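Local coordinates for protein inactive glucansucrase (Lactobacillus reuteri, PDB 5JBD) that is an inactive glucansucrase of glycosyl hydrolase family 70, a family with a TIM-barrel type fold, and carries a bound calcium ion, at residues I189-V194 and T767-M772; R217-T222 and P236-G241; N246-V251 and A838-G843. All blocks are in the same frame, centred on the assembly; numbering follows the deposited sequence.

Interaction 3 is a buried contact, whereas interactions 1 and 2 are only partly buried. Interactions 1 and 3 reach one antiparallel sheet, through the neighbouring strands 193-197 and 841-845; interaction 2 joins two parts of the loop between strands 193-197 and 242-244. Chemistry follows place: interaction 1 combines a strand bond with turn-to-turn polar contacts, interaction 2 gathers a backbone amide, a water and calcium round one glutamate, and interaction 3 packs valines against a tyrosine, with a water bridge beside them. Interaction 2 touches both others: N220 ND2 lies 2.9 Å from R770 O, probably hydrogen-bonded, and R217 NE lies 2.7 Å from Q841 O, likewise.

Interaction 1 (I189-V194 and T767-M772); sequences IDSDQV and TNNRGM
T767 and Q193 meet through their backbones: T767 N donates to Q193 O over 3.0 Å in a nearly straight bond (168° at the hydrogen). Their side chains leave the sheet on one face, where T767 OG1 rests 3.8 Å from Q193 CB. A chi1 of 68° sets OG1 between the threonine's own N and carbonyl carbon, from where it donates to N768 O on a lone pair of that oxygen. N769 is engaged differently. Its N-H reaches S191 OG at 3.1 Å in a bent bond (142°), while N769 CB lies 3.5 Å from D190 O and its ND2 comes near D190 CB. S191 OG also touches N768 CB at 3.4 Å. The end of Q193 turns back to its own segment, NE2 giving a 2.9 Å bond to D190 O that ties strand to turn. Within 767-772, N768 OD1 accepts from R770 N and M772 N, which reach it from opposite faces of its amide plane. Two type I turns, I189-D192 and N768-G771, the second carrying an Asx turn at N768, thus meet where the antiparallel pairing of strands 193-197 and 758-767 ends.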
loop_
_atom_site.group_PDB
_atom_site.type_symbol
_atom_site.label_atom_id
_atom_site.label_comp_id
_atom_site.label_asym_id
_atom_site.label_seq_id
_atom_site.Cartn_x
_atom_site.Cartn_y
_atom_site.Cartn_z
ATOM N N ILE A 189 -0.507 -8.724 8.610
ATOM C CA ILE A 189 0.011 -9.007 9.947
ATOM C C ILE A 189 1.422 -8.429 10.026
ATOM O O ILE A 189 2.381 -9.016 9.508
ATOM C CB ILE A 189 0.004 -10.523 10.290
ATOM C CG1 ILE A 189 -1.420 -11.096 10.165
ATOM C CG2 ILE A 189 0.543 -10.747 11.702
ATOM C CD1 ILE A 189 -1.725 -11.697 8.808
ATOM N N ASP A 190 1.537 -7.291 10.715
ATOM C CA ASP A 190 2.766 -6.490 10.754
ATOM C C ASP A 190 3.995 -7.283 11.125
ATOM O O ASP A 190 5.020 -7.218 10.442
ATOM C CB ASP A 190 2.643 -5.355 11.777
ATOM C CG ASP A 190 1.628 -4.318 11.391
ATOM O OD1 ASP A 190 1.351 -4.157 10.189
ATOM O OD2 ASP A 190 1.128 -3.631 12.314
ATOM N N SER A 191 3.882 -8.054 12.198
ATOM C CA SER A 191 5.038 -8.757 12.721
ATOM C C SER A 191 5.158 -10.242 12.250
ATOM O O SER A 191 5.815 -11.058 12.894
ATOM C CB SER A 191 5.103 -8.496 14.226
ATOM O OG SER A 191 5.460 -7.095 14.397
ATOM N N ASP A 192 4.565 -10.550 11.088
ATOM C CA ASP A 192 4.841 -11.804 10.340
ATOM C C ASP A 192 5.941 -11.551 9.310
ATOM O O ASP A 192 5.675 -11.329 8.130
ATOM C CB ASP A 192 3.559 -12.357 9.678
ATOM C CG ASP A 192 2.746 -13.245 10.607
ATOM O OD1 ASP A 192 3.112 -13.411 11.804
ATOM O OD2 ASP A 192 1.727 -13.794 10.133
ATOM N N GLN A 193 7.180 -11.556 9.788
ATOM C CA GLN A 193 8.337 -11.145 9.004
ATOM C C GLN A 193 9.530 -12.023 9.261
ATOM O O GLN A 193 9.705 -12.602 10.333
ATOM C CB GLN A 193 8.787 -9.722 9.356
ATOM C CG GLN A 193 7.732 -8.635 9.308
ATOM C CD GLN A 193 7.319 -8.240 7.910
ATOM O OE1 GLN A 193 8.012 -8.522 6.921
ATOM N NE2 GLN A 193 6.181 -7.563 7.814
ATOM N N VAL A 194 10.392 -12.031 8.259
ATOM C CA VAL A 194 11.698 -12.592 8.349
ATOM C C VAL A 194 12.677 -11.553 7.772
ATOM O O VAL A 194 12.365 -10.883 6.790
ATOM C CB VAL A 194 11.614 -13.948 7.593
ATOM C CG1 VAL A 194 12.484 -14.004 6.359
ATOM C CG2 VAL A 194 11.725 -15.129 8.554
ATOM N N THR A 767 11.439 -12.277 12.790
ATOM C CA THR A 767 11.419 -10.976 13.466
ATOM C C THR A 767 10.052 -10.313 13.482
ATOM O O THR A 767 9.140 -10.709 12.747
ATOM C CB THR A 767 12.387 -9.979 12.790
ATOM O OG1 THR A 767 11.907 -9.637 11.482
ATOM C CG2 THR A 767 13.792 -10.554 12.703
ATOM N N ASN A 768 9.945 -9.272 14.318
ATOM C CA ASN A 768 8.818 -8.341 14.262
ATOM C C ASN A 768 9.033 -7.339 13.111
ATOM O O ASN A 768 9.985 -7.478 12.321
ATOM C CB ASN A 768 8.626 -7.642 15.625
ATOM C CG ASN A 768 9.759 -6.688 15.991
ATOM O OD1 ASN A 768 10.617 -6.341 15.175
ATOM N ND2 ASN A 768 9.761 -6.251 17.247
ATOM N N ASN A 769 8.175 -6.324 13.036
ATOM C CA ASN A 769 8.243 -5.335 11.950
ATOM C C ASN A 769 9.417 -4.335 12.031
ATOM O O ASN A 769 9.583 -3.511 11.131
ATOM C CB ASN A 769 6.912 -4.603 11.795
ATOM C CG ASN A 769 6.540 -3.764 13.009
ATOM O OD1 ASN A 769 7.228 -3.767 14.032
ATOM N ND2 ASN A 769 5.410 -3.085 12.910
ATOM N N ARG A 770 10.219 -4.411 13.090
ATOM C CA ARG A 770 11.480 -3.669 13.166
ATOM C C ARG A 770 12.736 -4.537 12.923
ATOM O O ARG A 770 13.858 -4.067 13.077
ATOM C CB ARG A 770 11.595 -2.960 14.512
ATOM C CG ARG A 770 10.456 -2.005 14.825
ATOM C CD ARG A 770 10.731 -1.239 16.125
ATOM N NE ARG A 770 11.988 -0.488 16.075
ATOM C CZ ARG A 770 12.188 0.640 15.390
ATOM N NH1 ARG A 770 11.225 1.208 14.655
ATOM N NH2 ARG A 770 13.373 1.226 15.441
ATOM N N GLY A 771 12.566 -5.793 12.515
ATOM C CA GLY A 771 13.718 -6.683 12.315
ATOM C C GLY A 771 14.384 -7.168 13.598
ATOM O O GLY A 771 15.511 -7.637 13.571
ATOM N N MET A 772 13.683 -7.075 14.724
ATOM C CA MET A 772 14.164 -7.642 15.973
ATOM C C MET A 772 13.589 -9.045 16.106
ATOM O O MET A 772 12.405 -9.257 15.861
ATOM C CB MET A 772 13.733 -6.778 17.162
ATOM C CG MET A 772 14.287 -5.356 17.106
ATOM S SD MET A 772 16.105 -5.273 17.087
ATOM C CE MET A 772 16.398 -4.025 15.825
#

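Interaction 2 (R217-T222 and P236-G241); sequences RLMNRT and PELLVG. With CA (calcium ion), chain C.
E237 OE1 is gripped from two directions. N220 N donates to it over 2.9 Å at 156°, meeting OE1's anti lone pair, away from the other oxygen, and water 1 donates to the same OE1 at 2.7 Å. That water also donates to L218 O and accepts from R221 N, so it bridges the 217-222 loop to the acid. The return bond, E237 N to N220 OD1 at 3.0 Å, closes a reciprocal pair between the two residues; it is more bent (139°), with the donor tilted from the carbonyl plane. N220 ND2, the other end of this amide, is taken by R770 O.

The remaining carboxylate oxygen serves the metal: OE2 and the backbone O of E237 each bind calcium at 2.3 Å. The glutamate is therefore a chelating ligand of the calcium site, which D243 OD1, N287 O and N751 OD1 share, together with water 2. CG stands anti to the backbone N (chi1 -176°) and the chain bends at chi2, which brings OE2 back to the ion that the residue's own carbonyl binds. With OE1 held by an amide and a water, rotation of the carboxylate is restrained, and N220 acts as a second-shell residue positioning a first-shell ligand.

Apolar contacts flank this polar grip. M219 crosses E237 at about a right angle, its CE resting 3.6 Å from E237 CG, and the same methyl lies 3.7 Å from L238 CD2. R221 is the centre of an inverse gamma turn, after which T222 directs CB toward P236-G241 and its OG1 is bonded to S235 O.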
loop_
_atom_site.group_PDB
_atom_site.type_symbol
_atom_site.label_atom_id
_atom_site.label_comp_id
_atom_site.label_asym_id
_atom_site.label_seq_id
_atom_site.Cartn_x
_atom_site.Cartn_y
_atom_site.Cartn_z
ATOM N N ARG A 217 21.526 -2.682 4.507
ATOM C CA ARG A 217 20.386 -3.103 5.309
ATOM C C ARG A 217 20.268 -2.292 6.618
ATOM O O ARG A 217 20.030 -2.859 7.691
ATOM C CB ARG A 217 20.417 -4.630 5.585
ATOM C CG ARG A 217 20.275 -5.504 4.330
ATOM C CD ARG A 217 19.944 -6.970 4.647
ATOM N NE ARG A 217 19.745 -7.765 3.427
ATOM C CZ ARG A 217 20.547 -8.745 2.960
ATOM N NH1 ARG A 217 21.640 -9.150 3.612
ATOM N NH2 ARG A 217 20.232 -9.351 1.818
ATOM N N LEU A 218 20.455 -0.977 6.529
ATOM C CA LEU A 218 20.247 -0.106 7.693
ATOM C C LEU A 218 18.743 -0.019 7.855
ATOM O O LEU A 218 18.068 0.568 7.017
ATOM C CB LEU A 218 20.855 1.277 7.486
ATOM C CG LEU A 218 22.362 1.320 7.209
ATOM C CD1 LEU A 218 22.868 2.755 7.175
ATOM C CD2 LEU A 218 23.174 0.499 8.207
ATOM N N MET A 219 18.209 -0.688 8.870
ATOM C CA MET A 219 16.755 -0.764 9.052
ATOM C C MET A 219 16.275 0.285 10.060
ATOM O O MET A 219 17.003 0.670 10.950
ATOM C CB MET A 219 16.336 -2.154 9.515
ATOM C CG MET A 219 16.616 -3.221 8.465
ATOM S SD MET A 219 15.969 -4.814 8.939
ATOM C CE MET A 219 14.220 -4.614 8.776
ATOM N N ASN A 220 15.052 0.743 9.865
ATOM C CA ASN A 220 14.372 1.659 10.777
ATOM C C ASN A 220 15.012 3.051 10.795
ATOM O O ASN A 220 14.855 3.787 11.765
ATOM C CB ASN A 220 14.286 1.073 12.208
ATOM C CG ASN A 220 13.780 -0.358 12.228
ATOM O OD1 ASN A 220 12.641 -0.648 11.862
ATOM N ND2 ASN A 220 14.638 -1.268 12.648
ATOM N N ARG A 221 15.668 3.445 9.700
ATOM C CA ARG A 221 16.206 4.798 9.556
ATOM C C ARG A 221 15.103 5.686 9.005
ATOM O O ARG A 221 15.265 6.371 7.984
ATOM C CB ARG A 221 17.455 4.819 8.674
ATOM C CG ARG A 221 18.623 3.985 9.200
ATOM C CD ARG A 221 19.045 4.393 10.607
ATOM N NE ARG A 221 20.363 3.851 10.930
ATOM C CZ ARG A 221 21.539 4.458 10.719
ATOM N NH1 ARG A 221 21.637 5.688 10.197
ATOM N NH2 ARG A 221 22.655 3.816 11.049
ATOM N N THR A 222 14.004 5.694 9.755
ATOM C CA THR A 222 12.704 6.186 9.338
ATOM C C THR A 222 12.396 7.471 10.084
ATOM O O THR A 222 12.698 7.582 11.274
ATOM C CB THR A 222 11.626 5.162 9.684
ATOM O OG1 THR A 222 11.809 4.693 11.038
ATOM C CG2 THR A 222 11.724 3.957 8.713
ATOM N N PRO A 236 8.213 1.622 11.907
ATOM C CA PRO A 236 8.852 0.350 11.509
ATOM C C PRO A 236 9.344 0.287 10.067
ATOM O O PRO A 236 8.759 0.906 9.165
ATOM C CB PRO A 236 7.732 -0.682 11.723
ATOM C CG PRO A 236 6.475 0.089 11.484
ATOM C CD PRO A 236 6.744 1.468 12.029
ATOM N N GLU A 237 10.406 -0.484 9.860
ATOM C CA GLU A 237 10.937 -0.726 8.519
ATOM C C GLU A 237 9.990 -1.592 7.683
ATOM O O GLU A 237 9.856 -1.368 6.467
ATOM C CB GLU A 237 12.300 -1.420 8.598
ATOM C CG GLU A 237 12.996 -1.629 7.238
ATOM C CD GLU A 237 13.268 -0.324 6.532
ATOM O OE1 GLU A 237 13.982 0.503 7.141
ATOM O OE2 GLU A 237 12.734 -0.098 5.416
ATOM N N LEU A 238 9.353 -2.572 8.323
ATOM C CA LEU A 238 8.621 -3.631 7.599
ATOM C C LEU A 238 7.102 -3.481 7.672
ATOM O O LEU A 238 6.541 -3.228 8.752
ATOM C CB LEU A 238 9.031 -4.999 8.147
ATOM C CG LEU A 238 10.538 -5.291 8.167
ATOM C CD1 LEU A 238 10.832 -6.649 8.791
ATOM C CD2 LEU A 238 11.148 -5.218 6.775
ATOM N N LEU A 239 6.454 -3.622 6.515
ATOM C CA LEU A 239 4.992 -3.663 6.388
ATOM C C LEU A 239 4.535 -5.023 5.853
ATOM O O LEU A 239 3.983 -5.839 6.604
ATOM C CB LEU A 239 4.499 -2.547 5.456
ATOM C CG LEU A 239 4.741 -1.109 5.918
ATOM C CD1 LEU A 239 4.297 -0.132 4.833
ATOM C CD2 LEU A 239 4.026 -0.837 7.244
ATOM N N VAL A 240 4.803 -5.271 4.572
ATOM C CA VAL A 240 4.366 -6.503 3.885
ATOM C C VAL A 240 5.152 -6.650 2.589
ATOM O O VAL A 240 5.600 -5.651 2.012
ATOM C CB VAL A 240 2.838 -6.485 3.612
ATOM C CG1 VAL A 240 2.471 -5.474 2.527
ATOM C CG2 VAL A 240 2.321 -7.876 3.249
ATOM N N GLY A 241 5.323 -7.891 2.136
ATOM C CA GLY A 241 6.008 -8.183 0.870
ATOM C C GLY A 241 7.510 -8.259 1.009
ATOM O O GLY A 241 8.016 -8.408 2.111
HETATM CA CA CA C . 10.726 -0.676 4.432
HETATM O O HOH W 1 15.868 2.388 6.914
HETATM O O HOH W 2 11.647 -0.386 2.225
#

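Interaction 3 (N246-V251 and A838-G843)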
loop_
_atom_site.group_PDB
_atom_site.type_symbol
_atom_site.label_atom_id
_atom_site.label_comp_id
_atom_site.label_asym_id
_atom_site.label_seq_id
_atom_site.Cartn_x
_atom_site.Cartn_y
_atom_site.Cartn_z
ATOM N N ASN A 246 16.254 0.429 1.018
ATOM C CA ASN A 246 16.439 1.826 0.605
ATOM C C ASN A 246 17.629 2.544 1.284
ATOM O O ASN A 246 17.835 3.735 1.046
ATOM C CB ASN A 246 15.117 2.603 0.764
ATOM C CG ASN A 246 14.102 2.264 -0.337
ATOM O OD1 ASN A 246 14.300 2.626 -1.506
ATOM N ND2 ASN A 246 13.022 1.587 0.017
ATOM N N SER A 247 18.414 1.833 2.099
ATOM C CA SER A 247 19.732 2.324 2.564
ATOM C C SER A 247 20.874 1.954 1.595
ATOM O O SER A 247 21.979 2.479 1.725
ATOM C CB SER A 247 20.060 1.765 3.939
ATOM O OG SER A 247 20.424 0.392 3.872
ATOM N N ASN A 248 20.631 1.043 0.650
ATOM C CA ASN A 248 21.690 0.620 -0.286
ATOM C C ASN A 248 21.926 1.730 -1.319
ATOM O O ASN A 248 20.990 2.095 -2.026
ATOM C CB ASN A 248 21.301 -0.700 -0.966
ATOM C CG ASN A 248 22.397 -1.241 -1.875
ATOM O OD1 ASN A 248 22.880 -0.532 -2.760
ATOM N ND2 ASN A 248 22.803 -2.493 -1.655
ATOM N N PRO A 249 23.168 2.259 -1.426
ATOM C CA PRO A 249 23.425 3.347 -2.393
ATOM C C PRO A 249 23.060 3.052 -3.849
ATOM O O PRO A 249 22.665 3.972 -4.573
ATOM C CB PRO A 249 24.935 3.605 -2.261
ATOM C CG PRO A 249 25.276 3.126 -0.903
ATOM C CD PRO A 249 24.373 1.946 -0.648
ATOM N N VAL A 250 23.166 1.791 -4.270
ATOM C CA VAL A 250 22.743 1.381 -5.627
ATOM C C VAL A 250 21.220 1.470 -5.776
ATOM O O VAL A 250 20.714 1.938 -6.805
ATOM C CB VAL A 250 23.282 -0.027 -6.020
ATOM C CG1 VAL A 250 22.773 -0.440 -7.398
ATOM C CG2 VAL A 250 24.815 -0.052 -6.007
ATOM N N VAL A 251 20.491 1.041 -4.751
ATOM C CA VAL A 251 19.039 1.175 -4.736
ATOM C C VAL A 251 18.645 2.663 -4.748
ATOM O O VAL A 251 17.689 3.059 -5.439
ATOM C CB VAL A 251 18.407 0.434 -3.537
ATOM C CG1 VAL A 251 16.896 0.679 -3.464
ATOM C CG2 VAL A 251 18.670 -1.061 -3.661
ATOM N N ALA A 838 17.778 -10.762 -3.474
ATOM C CA ALA A 838 17.826 -10.573 -2.019
ATOM C C ALA A 838 18.871 -9.570 -1.549
ATOM O O ALA A 838 18.664 -8.887 -0.534
ATOM C CB ALA A 838 18.043 -11.903 -1.318
ATOM N N LYS A 839 19.980 -9.459 -2.279
ATOM C CA LYS A 839 21.028 -8.516 -1.901
ATOM C C LYS A 839 20.543 -7.062 -1.829
ATOM O O LYS A 839 21.158 -6.265 -1.130
ATOM C CB LYS A 839 22.255 -8.634 -2.811
ATOM C CG LYS A 839 22.093 -8.103 -4.221
ATOM C CD LYS A 839 23.347 -8.419 -5.034
ATOM C CE LYS A 839 23.284 -7.807 -6.420
ATOM N NZ LYS A 839 24.416 -8.264 -7.277
ATOM N N TYR A 840 19.445 -6.739 -2.528
ATOM C CA TYR A 840 18.825 -5.413 -2.488
ATOM C C TYR A 840 17.593 -5.314 -1.569
ATOM O O TYR A 840 16.834 -4.327 -1.655
ATOM C CB TYR A 840 18.430 -4.985 -3.915
ATOM C CG TYR A 840 19.583 -4.796 -4.860
ATOM C CD1 TYR A 840 20.692 -4.023 -4.499
ATOM C CD2 TYR A 840 19.578 -5.379 -6.131
ATOM C CE1 TYR A 840 21.748 -3.850 -5.366
ATOM C CE2 TYR A 840 20.641 -5.210 -7.006
ATOM C CZ TYR A 840 21.719 -4.445 -6.621
ATOM O OH TYR A 840 22.785 -4.260 -7.473
ATOM N N GLN A 841 17.407 -6.298 -0.684
ATOM C CA GLN A 841 16.189 -6.432 0.136
ATOM C C GLN A 841 16.538 -6.642 1.612
ATOM O O GLN A 841 17.546 -7.291 1.935
ATOM C CB GLN A 841 15.347 -7.615 -0.371
ATOM C CG GLN A 841 14.856 -7.417 -1.794
ATOM C CD GLN A 841 14.217 -8.657 -2.398
ATOM O OE1 GLN A 841 13.693 -9.527 -1.698
ATOM N NE2 GLN A 841 14.236 -8.722 -3.719
ATOM N N ASN A 842 15.700 -6.083 2.487
ATOM C CA ASN A 842 15.857 -6.214 3.937
ATOM C C ASN A 842 15.274 -7.513 4.466
ATOM O O ASN A 842 15.773 -8.052 5.454
ATOM C CB ASN A 842 15.138 -5.066 4.679
ATOM C CG ASN A 842 15.831 -3.721 4.527
ATOM O OD1 ASN A 842 15.156 -2.669 4.456
ATOM N ND2 ASN A 842 17.143 -3.720 4.506
ATOM N N GLY A 843 14.226 -8.015 3.810
ATOM C CA GLY A 843 13.519 -9.190 4.292
ATOM C C GLY A 843 12.206 -9.333 3.575
ATOM O O GLY A 843 11.971 -8.671 2.559
HETATM O O HOH W 3 21.608 -3.982 0.376
#
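The ring of Y840 is the chief point of contact, and three side chains of 246-251 reach it. V251 CG2 comes nearest, 3.7 Å from Y840 CD1, approaching obliquely. The two side chains run antiparallel alongside one another, which also brings CG2 to within 3.9 Å of Y840 CB. V250 touches farther along the same side of the ring: its CG1 lies 3.8 Å from Y840 OH and slightly farther from CE1. V250 directs its CB toward 838-843 and touches with CG1, whereas V251 reaches the ring with CG2, the branch beside its backbone N. On the ring's other side from the valines, K839 CG sits over the centre of the face, 4.0 Å above it.

N248 approaches at the ring edge instead. Its ND2 lies near the ring plane, 3.9 Å from Y840 CD1, with the amide turned 74° from the ring. With CG anti to the backbone N (chi1 -176°), the amide lies between the helix start and 838-843, and its two ends are used separately. OD1 turns back to cap the helix, accepting from V250 N in the carbonyl plane at 2.8 Å and, weakly, from V251 N. ND2 donates to water 3, which in turn donates to K839 O at 2.8 Å, so the polar link between the segments runs through a water; ND2 also bonds a glycerol molecule, probably from the crystallisation liquor.

N248 is thus the N-cap of helix 249-263, and the contact sets the first turn of that helix against the chain leading into strand 841-845. Backbone bonds from Y840 to D245 and from N842 to D243 and F196 continue it into the antiparallel sheet, where strand 841-845 lies between strands 242-244 and 193-197.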